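Local coordinates for protein AvmM (Streptomyces sp. NBRC 109436, PDB 7FE6) that catalyses macrocyclization in alchivemycin A biosynthesis, through dehydration and Michael-type addition, at residues V25-G30 against T48-Y53; G119-P124 against E134-H139; I41-F46 against A153-L158; G160-D163 against K168-I171. One frame throughout, in Å; residues are numbered along the deposited sequence.

Interaction 1. Residues V25-G30 against T48-Y53; sequences VADFIG and TNRGRY
Thr-48 N donates to Val-25 O at 3.0 Å, and Val-25 N returns a bond to Thr-48 O at 3.2 Å. This reciprocal exchange makes Val-25 and Thr-48 an antiparallel hydrogen-bonded pair, with both side chains on the same face of the sheet. Beta-branched valine and threonine suit such extended backbones. The side chain that really meets Val-25, however, is that of Arg-50, just beyond the end of strand 40-49. Val-25 CG2 sits between its own backbone N and carbonyl carbon and presses on Arg-50 CG at 3.6 Å, the two side chains crossing at about a right angle. Arg-50 bends sharply at its second torsion (chi2 -76°), which carries the guanidinium back over Thr-48, whose CG2 lies 3.7 Å above one face of the group, offset toward its rim. Arginine suits this place because its aliphatic part packs on valine while its planar end reaches further: NH1 gives a hydrogen bond to Leu-182 O of the second subunit. The turn that presents Arg-50 is shaped by Asn-49. Its OD1 accepts from Gly-51 N at 2.9 Å, an Asx turn, and its ND2 donates to Tyr-53 O at 2.8 Å, with the acceptor close to the amide plane although the donor stands above the plane of the carbonyl; ND2 also bonds Leu-130 O. An antiparallel strand pairing thus ends in an Asx turn that delivers Arg-50 to the pocket where alchivemycin A is bound, at the boundary with a second subunit.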
# COMPACT_ATOMS: atom_id res chain seq x y z
N VAL A 25 -11.34 -5.36 -2.75
CA VAL A 25 -10.45 -4.51 -1.97
C VAL A 25 -10.03 -3.30 -2.82
O VAL A 25 -10.27 -3.24 -4.02
CB VAL A 25 -9.22 -5.31 -1.48
CG1 VAL A 25 -9.70 -6.60 -0.80
CG2 VAL A 25 -8.28 -5.63 -2.64
N ALA A 26 -9.36 -2.33 -2.19
CA ALA A 26 -8.87 -1.16 -2.92
C ALA A 26 -7.45 -0.78 -2.47
O ALA A 26 -7.09 -0.94 -1.31
CB ALA A 26 -9.80 0.03 -2.75
N ASP A 27 -6.67 -0.23 -3.41
CA ASP A 27 -5.31 0.20 -3.12
C ASP A 27 -5.06 1.63 -3.62
O ASP A 27 -5.61 2.04 -4.65
CB ASP A 27 -4.27 -0.73 -3.74
CG ASP A 27 -4.39 -2.13 -3.19
OD1 ASP A 27 -4.28 -2.29 -1.96
OD2 ASP A 27 -4.55 -3.08 -3.99
N PHE A 28 -4.24 2.37 -2.86
CA PHE A 28 -3.81 3.71 -3.22
C PHE A 28 -2.37 3.69 -3.71
O PHE A 28 -1.53 2.92 -3.22
CB PHE A 28 -3.93 4.66 -2.02
CG PHE A 28 -5.34 5.04 -1.65
CD1 PHE A 28 -6.04 5.99 -2.38
CD2 PHE A 28 -5.95 4.51 -0.52
CE1 PHE A 28 -7.32 6.37 -2.02
CE2 PHE A 28 -7.26 4.89 -0.16
CZ PHE A 28 -7.93 5.81 -0.92
N ILE A 29 -2.07 4.56 -4.68
CA ILE A 29 -0.70 4.81 -5.13
C ILE A 29 -0.49 6.31 -5.19
O ILE A 29 -1.29 7.02 -5.82
CB ILE A 29 -0.42 4.19 -6.52
CG1 ILE A 29 -0.44 2.66 -6.47
CG2 ILE A 29 0.95 4.65 -7.03
CD1 ILE A 29 0.72 2.04 -5.69
N GLY A 30 0.56 6.80 -4.53
CA GLY A 30 0.99 8.17 -4.72
C GLY A 30 0.24 9.21 -3.91
O GLY A 30 0.36 10.40 -4.20
N THR A 48 -9.94 -4.20 -6.84
CA THR A 48 -9.56 -5.49 -7.41
C THR A 48 -10.45 -6.58 -6.83
O THR A 48 -10.71 -6.61 -5.62
CB THR A 48 -8.10 -5.84 -7.11
OG1 THR A 48 -7.23 -4.83 -7.64
CG2 THR A 48 -7.73 -7.22 -7.69
N ASN A 49 -10.92 -7.48 -7.70
CA ASN A 49 -11.72 -8.61 -7.24
C ASN A 49 -10.76 -9.70 -6.78
O ASN A 49 -10.21 -10.45 -7.59
CB ASN A 49 -12.67 -9.12 -8.32
CG ASN A 49 -13.71 -10.09 -7.76
OD1 ASN A 49 -13.56 -10.60 -6.66
ND2 ASN A 49 -14.77 -10.34 -8.53
N ARG A 50 -10.54 -9.76 -5.46
CA ARG A 50 -9.77 -10.81 -4.83
C ARG A 50 -10.60 -12.05 -4.53
O ARG A 50 -10.04 -13.04 -4.05
CB ARG A 50 -9.16 -10.28 -3.54
CG ARG A 50 -8.29 -9.08 -3.73
CD ARG A 50 -6.93 -9.48 -4.30
NE ARG A 50 -5.95 -8.40 -4.26
CZ ARG A 50 -4.97 -8.27 -5.14
NH1 ARG A 50 -4.84 -9.14 -6.14
NH2 ARG A 50 -4.13 -7.25 -5.04
N GLY A 51 -11.90 -12.02 -4.79
CA GLY A 51 -12.77 -13.17 -4.62
C GLY A 51 -12.98 -13.90 -5.93
O GLY A 51 -12.23 -13.73 -6.90
N ARG A 52 -14.01 -14.73 -5.96
CA ARG A 52 -14.33 -15.49 -7.15
C ARG A 52 -15.67 -15.15 -7.79
O ARG A 52 -15.91 -15.58 -8.93
CB ARG A 52 -14.27 -17.00 -6.87
CG ARG A 52 -12.88 -17.47 -6.45
CD ARG A 52 -12.63 -18.93 -6.81
NE ARG A 52 -11.29 -19.13 -7.35
CZ ARG A 52 -11.04 -19.60 -8.58
NH1 ARG A 52 -9.77 -19.74 -8.97
NH2 ARG A 52 -12.03 -19.97 -9.38
N TYR A 53 -16.54 -14.38 -7.12
CA TYR A 53 -17.82 -14.00 -7.69
C TYR A 53 -17.67 -12.76 -8.58
O TYR A 53 -17.20 -11.71 -8.12
CB TYR A 53 -18.84 -13.72 -6.58
CG TYR A 53 -20.18 -13.26 -7.11
CD1 TYR A 53 -21.10 -14.17 -7.64
CD2 TYR A 53 -20.52 -11.91 -7.14
CE1 TYR A 53 -22.33 -13.73 -8.15
CE2 TYR A 53 -21.73 -11.48 -7.66
CZ TYR A 53 -22.63 -12.39 -8.16
OH TYR A 53 -23.83 -11.94 -8.66

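Interaction 2. Residues G119-P124 against E134-H139; sequences GILSKP and ESVTAH
Leu-121 and Glu-134 cross obliquely, the forked end of the leucine lying against the aliphatic part of the acid. Here the long loop that links strand 107-113 of one sheet to strand 135-144 of the other, in a two-sheet beta fold, folds back over the start of the strand it leads into. CD1 of Leu-121 meets Glu-134 CB at 3.7 Å, whereas CD2 lies along the outer part of the same chain, 3.9 Å from Glu-134 CG. What lets one leucine follow so much of the glutamate is the bend in the latter (chi2 -70°), which turns the carboxylate back alongside the methyl. Leucine suits the spot because its two branches can lie along a bent chain, one on CB and one farther out, and Leu-130 and Pro-131 add apolar neighbours. Glutamate, in turn, offers methylene groups to the loop while its side chain also touches the bound alchivemycin A. The loop itself is held by Asp-117, whose carboxylate accepts from Leu-121 N and is hydrogen-bonded to Ser-122 OG. Further along the strand, Val-136 sends CG2 to Leu-121 CD1, 4.0 Å away; between the two contacts, Leu-121 CD1 also rests 3.7 Å from Ser-135 O.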
# COMPACT_ATOMS: atom_id res chain seq x y z
N GLY A 119 -13.39 0.48 -22.17
CA GLY A 119 -13.46 -0.76 -22.92
C GLY A 119 -12.48 -1.83 -22.50
O GLY A 119 -12.20 -2.73 -23.29
N ILE A 120 -11.90 -1.74 -21.31
CA ILE A 120 -11.10 -2.85 -20.82
C ILE A 120 -12.05 -3.92 -20.29
O ILE A 120 -12.23 -4.96 -20.92
CB ILE A 120 -10.10 -2.36 -19.77
CG1 ILE A 120 -9.22 -1.31 -20.45
CG2 ILE A 120 -9.27 -3.50 -19.24
CD1 ILE A 120 -8.13 -0.73 -19.58
N LEU A 121 -12.70 -3.66 -19.16
CA LEU A 121 -13.77 -4.51 -18.64
C LEU A 121 -15.16 -4.02 -19.06
O LEU A 121 -16.11 -4.83 -19.11
CB LEU A 121 -13.71 -4.56 -17.12
CG LEU A 121 -12.42 -5.16 -16.55
CD1 LEU A 121 -12.39 -5.11 -15.04
CD2 LEU A 121 -12.28 -6.59 -17.06
N SER A 122 -15.31 -2.74 -19.35
CA SER A 122 -16.62 -2.17 -19.58
C SER A 122 -17.21 -2.70 -20.89
O SER A 122 -16.51 -3.12 -21.81
CB SER A 122 -16.55 -0.65 -19.58
OG SER A 122 -15.86 -0.16 -20.72
N LYS A 123 -18.53 -2.68 -20.93
CA LYS A 123 -19.36 -3.21 -21.99
C LYS A 123 -20.07 -2.06 -22.68
O LYS A 123 -20.15 -0.95 -22.14
CB LYS A 123 -20.37 -4.20 -21.40
CG LYS A 123 -19.79 -5.55 -21.05
CD LYS A 123 -19.37 -6.32 -22.34
CE LYS A 123 -18.42 -7.49 -22.06
NZ LYS A 123 -17.15 -7.01 -21.43
N PRO A 124 -20.57 -2.28 -23.90
CA PRO A 124 -21.21 -1.18 -24.64
C PRO A 124 -22.40 -0.54 -23.94
O PRO A 124 -22.70 0.62 -24.21
CB PRO A 124 -21.60 -1.84 -25.97
CG PRO A 124 -20.62 -2.95 -26.14
CD PRO A 124 -20.37 -3.47 -24.75
N GLU A 134 -9.60 -9.26 -11.75
CA GLU A 134 -9.57 -8.03 -12.53
C GLU A 134 -9.64 -6.80 -11.62
O GLU A 134 -10.01 -6.87 -10.44
CB GLU A 134 -10.72 -8.00 -13.54
CG GLU A 134 -10.78 -9.16 -14.52
CD GLU A 134 -9.67 -9.15 -15.55
OE1 GLU A 134 -9.00 -8.12 -15.75
OE2 GLU A 134 -9.50 -10.20 -16.20
N SER A 135 -9.34 -5.64 -12.21
CA SER A 135 -9.29 -4.42 -11.41
C SER A 135 -9.67 -3.23 -12.27
O SER A 135 -9.54 -3.26 -13.50
CB SER A 135 -7.89 -4.22 -10.77
OG SER A 135 -6.97 -3.66 -11.69
N VAL A 136 -10.17 -2.18 -11.59
CA VAL A 136 -10.56 -0.91 -12.20
C VAL A 136 -9.81 0.20 -11.48
O VAL A 136 -9.76 0.22 -10.25
CB VAL A 136 -12.09 -0.67 -12.11
CG1 VAL A 136 -12.46 0.74 -12.57
CG2 VAL A 136 -12.87 -1.73 -12.91
N THR A 137 -9.25 1.14 -12.24
CA THR A 137 -8.45 2.22 -11.69
C THR A 137 -9.14 3.55 -11.92
O THR A 137 -9.67 3.79 -13.01
CB THR A 137 -7.06 2.28 -12.35
OG1 THR A 137 -6.26 1.14 -11.98
CG2 THR A 137 -6.31 3.58 -11.99
N ALA A 138 -9.10 4.42 -10.92
CA ALA A 138 -9.37 5.83 -11.09
C ALA A 138 -8.05 6.56 -10.91
O ALA A 138 -7.37 6.37 -9.89
CB ALA A 138 -10.43 6.33 -10.11
N HIS A 139 -7.66 7.34 -11.90
CA HIS A 139 -6.63 8.34 -11.70
C HIS A 139 -7.32 9.60 -11.18
O HIS A 139 -8.35 10.00 -11.72
CB HIS A 139 -5.89 8.61 -13.01
CG HIS A 139 -5.21 7.41 -13.59
ND1 HIS A 139 -3.86 7.17 -13.43
CD2 HIS A 139 -5.70 6.36 -14.31
CE1 HIS A 139 -3.55 6.04 -14.05
NE2 HIS A 139 -4.65 5.53 -14.59

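Interaction 3. Residues I41-F46 against A153-L158; sequences IEFSVF and AGIFAL
The ring of Phe-43 receives the end of Ile-155 obliquely: Ile-155 CD1 lies 4.1 Å from Phe-43 CE1 and 4.2 Å from Phe-43 CZ, the two side chains arriving from opposite directions. Phe-43 holds CG between its backbone N and carbonyl carbon (chi1 61°), and from there the ring reaches across to the other strand. Ile-155 extends to meet it, CD1 continuing the line of the chain (chi2 173°), so a long aliphatic tip touches a broad aromatic group. The other phenylalanine of strand 40-49, Phe-46, points the opposite way and has Ser-44 OG at its edge, in the ring plane; Ser-44 OG itself bonds Ser-186 O of the second subunit. Two residues on from Phe-43 smaller groups make the contact. Val-45 CG2 meets Ala-157 CB at 3.8 Å, where the CA atoms of Val-45 and Ala-157 are 7.6 Å apart. Alanine suits this close approach, as a single methyl is enough to complete the contact. Gly-154, lacking a beta carbon, leaves room for the ring of Phe-156 beside it. Around these pairs Val-140, Leu-60 and Leu-62 add further apolar surface. Alternate residues of strands from two different sheets thus face each other and meet through buried side chains, the mark of a beta-sandwich core.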
# COMPACT_ATOMS: atom_id res chain seq x y z
N ILE A 41 -2.67 17.68 -6.45
CA ILE A 41 -1.97 16.41 -6.48
C ILE A 41 -2.73 15.45 -7.37
O ILE A 41 -3.96 15.55 -7.53
CB ILE A 41 -1.81 15.82 -5.07
CG1 ILE A 41 -3.19 15.43 -4.53
CG2 ILE A 41 -1.06 16.82 -4.15
CD1 ILE A 41 -3.17 14.45 -3.43
N GLU A 42 -2.00 14.50 -7.95
CA GLU A 42 -2.58 13.39 -8.68
C GLU A 42 -2.15 12.11 -7.99
O GLU A 42 -0.97 11.95 -7.68
CB GLU A 42 -2.12 13.38 -10.14
CG GLU A 42 -2.71 12.22 -10.97
CD GLU A 42 -2.55 12.43 -12.48
OE1 GLU A 42 -2.38 13.61 -12.93
OE2 GLU A 42 -2.61 11.41 -13.23
N PHE A 43 -3.10 11.22 -7.75
CA PHE A 43 -2.82 9.88 -7.25
C PHE A 43 -3.69 8.90 -8.03
O PHE A 43 -4.48 9.28 -8.89
CB PHE A 43 -3.05 9.75 -5.74
CG PHE A 43 -4.47 10.02 -5.31
CD1 PHE A 43 -4.88 11.32 -4.99
CD2 PHE A 43 -5.40 8.99 -5.25
CE1 PHE A 43 -6.18 11.57 -4.61
CE2 PHE A 43 -6.70 9.24 -4.85
CZ PHE A 43 -7.09 10.55 -4.53
N SER A 44 -3.49 7.61 -7.78
CA SER A 44 -4.32 6.61 -8.39
C SER A 44 -4.88 5.72 -7.30
O SER A 44 -4.33 5.62 -6.20
CB SER A 44 -3.57 5.79 -9.48
OG SER A 44 -2.72 4.80 -8.95
N VAL A 45 -6.03 5.14 -7.59
CA VAL A 45 -6.70 4.23 -6.68
C VAL A 45 -7.41 3.20 -7.56
O VAL A 45 -7.92 3.54 -8.63
CB VAL A 45 -7.66 5.00 -5.73
CG1 VAL A 45 -8.55 5.99 -6.50
CG2 VAL A 45 -8.52 4.05 -4.86
N PHE A 46 -7.42 1.95 -7.13
CA PHE A 46 -7.96 0.91 -7.97
C PHE A 46 -8.60 -0.15 -7.09
O PHE A 46 -8.11 -0.42 -5.99
CB PHE A 46 -6.87 0.30 -8.89
CG PHE A 46 -5.48 0.24 -8.28
CD1 PHE A 46 -4.65 1.36 -8.30
CD2 PHE A 46 -4.99 -0.95 -7.74
CE1 PHE A 46 -3.38 1.31 -7.74
CE2 PHE A 46 -3.70 -1.02 -7.19
CZ PHE A 46 -2.89 0.12 -7.20
N ALA A 153 -6.87 13.80 8.68
CA ALA A 153 -7.86 13.63 7.65
C ALA A 153 -7.57 12.32 6.94
O ALA A 153 -6.49 11.74 7.10
CB ALA A 153 -7.84 14.81 6.66
N GLY A 154 -8.52 11.87 6.14
CA GLY A 154 -8.30 10.66 5.38
C GLY A 154 -9.01 10.74 4.06
O GLY A 154 -10.07 11.38 3.93
N ILE A 155 -8.43 10.09 3.06
CA ILE A 155 -9.16 9.71 1.86
C ILE A 155 -9.47 8.23 1.99
O ILE A 155 -8.59 7.42 2.31
CB ILE A 155 -8.35 10.00 0.59
CG1 ILE A 155 -7.88 11.45 0.59
CG2 ILE A 155 -9.21 9.76 -0.63
CD1 ILE A 155 -6.92 11.81 -0.54
N PHE A 156 -10.72 7.86 1.74
CA PHE A 156 -11.15 6.48 1.87
C PHE A 156 -11.71 5.97 0.55
O PHE A 156 -12.43 6.69 -0.15
CB PHE A 156 -12.22 6.31 2.94
CG PHE A 156 -11.75 6.60 4.33
CD1 PHE A 156 -11.62 7.92 4.78
CD2 PHE A 156 -11.44 5.55 5.21
CE1 PHE A 156 -11.23 8.20 6.07
CE2 PHE A 156 -11.03 5.80 6.49
CZ PHE A 156 -10.92 7.14 6.93
N ALA A 157 -11.31 4.76 0.19
CA ALA A 157 -11.79 4.10 -1.01
C ALA A 157 -12.88 3.11 -0.63
O ALA A 157 -12.65 2.20 0.17
CB ALA A 157 -10.64 3.41 -1.74
N LEU A 158 -14.05 3.27 -1.22
CA LEU A 158 -15.20 2.41 -0.93
C LEU A 158 -15.69 1.86 -2.25
O LEU A 158 -16.48 2.53 -2.95
CB LEU A 158 -16.31 3.18 -0.22
CG LEU A 158 -17.63 2.41 -0.02
CD1 LEU A 158 -17.49 1.27 1.02
CD2 LEU A 158 -18.76 3.36 0.32

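Interaction 4. Residues G160-D163 against K168-I171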
# COMPACT_ATOMS: atom_id res chain seq x y z
N GLY A 160 -18.01 0.18 -4.76
CA GLY A 160 -19.44 -0.12 -4.85
C GLY A 160 -19.75 -1.10 -5.96
O GLY A 160 -19.21 -1.00 -7.07
N MET A 161 -20.59 -2.08 -5.65
CA MET A 161 -21.05 -3.01 -6.66
C MET A 161 -22.55 -3.23 -6.56
O MET A 161 -23.17 -3.04 -5.51
CB MET A 161 -20.31 -4.36 -6.58
CG MET A 161 -20.12 -4.92 -5.17
SD MET A 161 -18.62 -4.36 -4.33
CE MET A 161 -17.76 -3.56 -5.66
N LEU A 162 -23.10 -3.64 -7.69
CA LEU A 162 -24.48 -4.09 -7.81
C LEU A 162 -24.43 -5.61 -7.73
O LEU A 162 -23.85 -6.27 -8.61
CB LEU A 162 -25.08 -3.58 -9.12
CG LEU A 162 -25.22 -2.06 -9.21
CD1 LEU A 162 -25.84 -1.63 -10.52
CD2 LEU A 162 -26.05 -1.54 -8.06
N ASP A 163 -25.00 -6.16 -6.66
CA ASP A 163 -25.07 -7.61 -6.48
C ASP A 163 -25.69 -8.31 -7.69
O ASP A 163 -25.08 -9.22 -8.29
CB ASP A 163 -25.86 -7.93 -5.22
CG ASP A 163 -25.91 -9.41 -4.93
OD1 ASP A 163 -24.86 -9.97 -4.55
OD2 ASP A 163 -27.01 -10.01 -5.11
N LYS A 168 -30.25 -1.48 -8.05
CA LYS A 168 -30.18 -0.03 -8.01
C LYS A 168 -29.31 0.42 -6.84
O LYS A 168 -29.30 -0.22 -5.78
CB LYS A 168 -31.58 0.56 -7.91
CG LYS A 168 -32.46 0.26 -9.11
CD LYS A 168 -33.05 -1.16 -9.04
CE LYS A 168 -34.13 -1.43 -10.09
NZ LYS A 168 -35.49 -1.10 -9.57
N SER A 169 -28.60 1.53 -7.03
CA SER A 169 -27.71 2.01 -5.98
C SER A 169 -28.54 2.40 -4.76
O SER A 169 -29.68 2.85 -4.88
CB SER A 169 -26.91 3.21 -6.48
OG SER A 169 -26.16 2.87 -7.62
N ILE A 170 -27.97 2.18 -3.57
CA ILE A 170 -28.76 2.19 -2.33
C ILE A 170 -28.53 3.46 -1.53
O ILE A 170 -29.39 3.87 -0.75
CB ILE A 170 -28.50 0.92 -1.49
CG1 ILE A 170 -29.76 0.57 -0.70
CG2 ILE A 170 -27.30 1.08 -0.58
CD1 ILE A 170 -29.65 -0.73 0.09
N ILE A 171 -27.36 4.07 -1.67
CA ILE A 171 -27.04 5.34 -1.01
C ILE A 171 -27.15 6.45 -2.05
O ILE A 171 -26.47 6.37 -3.09
CB ILE A 171 -25.63 5.32 -0.40
CG1 ILE A 171 -25.48 4.15 0.56
CG2 ILE A 171 -25.36 6.64 0.31
CD1 ILE A 171 -24.12 4.08 1.19
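Leu-162 reaches the loop at Lys-168 and Ser-169 with a single methyl group. Its CD2 stands over the face of the peptide unit joining those two residues, 4.0 Å from Lys-168 C and 4.1 Å from Ser-169 N. The side chain gets there by its shape: CG is anti to the carbonyl carbon (chi1 -65°), and with chi2 at -179° CD1 carries on the line of the chain while CD2 branches off over the peptide. Although the bond leaving the backbone runs alongside the loop, the end of the side chain comes nearer to it. Leucine suits a buried place that offers the flat side of a peptide, where a methyl can rest and needs no polar partner; Phe-175 and Asn-177 pack on it as well. The loop belongs to a long beta-hairpin connection, since strand 153-162 is followed in the chain by strand 178-189, its antiparallel neighbour in the sheet, and residues 168-171 lie on the way between them. The CB of Lys-168 points away from the strand; a long charged chain is at home on this exposed side, and the backbone of the residue does the touching. Ser-169 brings its hydroxyl to 4.4 Å, measured from Ser-169 OG to Leu-162 CD2, yet this oxygen is hydrogen-bonded to Gly-176 N, farther along the same loop. Beside that bond, Ile-170 and Gly-176 share a backbone hydrogen bond.

How the interactions relate
Interactions 1, 2 and 3 share the sheet in which strand 40-49 runs between 24-29 and 135-144. Backbone bonds join them: Asn-49 with Glu-134, Asp-27 with Phe-46, Ala-138 with Val-45. Interaction 3 alone crosses from this sheet to the other, using strand 153-162, which interaction 4 continues, their centres about 20 Å apart. Along the chain interactions 1, 2 and 4 follow in series; the segments of 1 and 3 alternate, and both segments of 2 fall between those of 3. Interactions 1 and 2, centres about 13 Å apart, each supply a residue to the alchivemycin A pocket, whereas Val-45 of interaction 3 lies about 13 Å from the ligand, in the core. Tyr-53 OH meets Asp-163 O, tying interaction 1 to interaction 4.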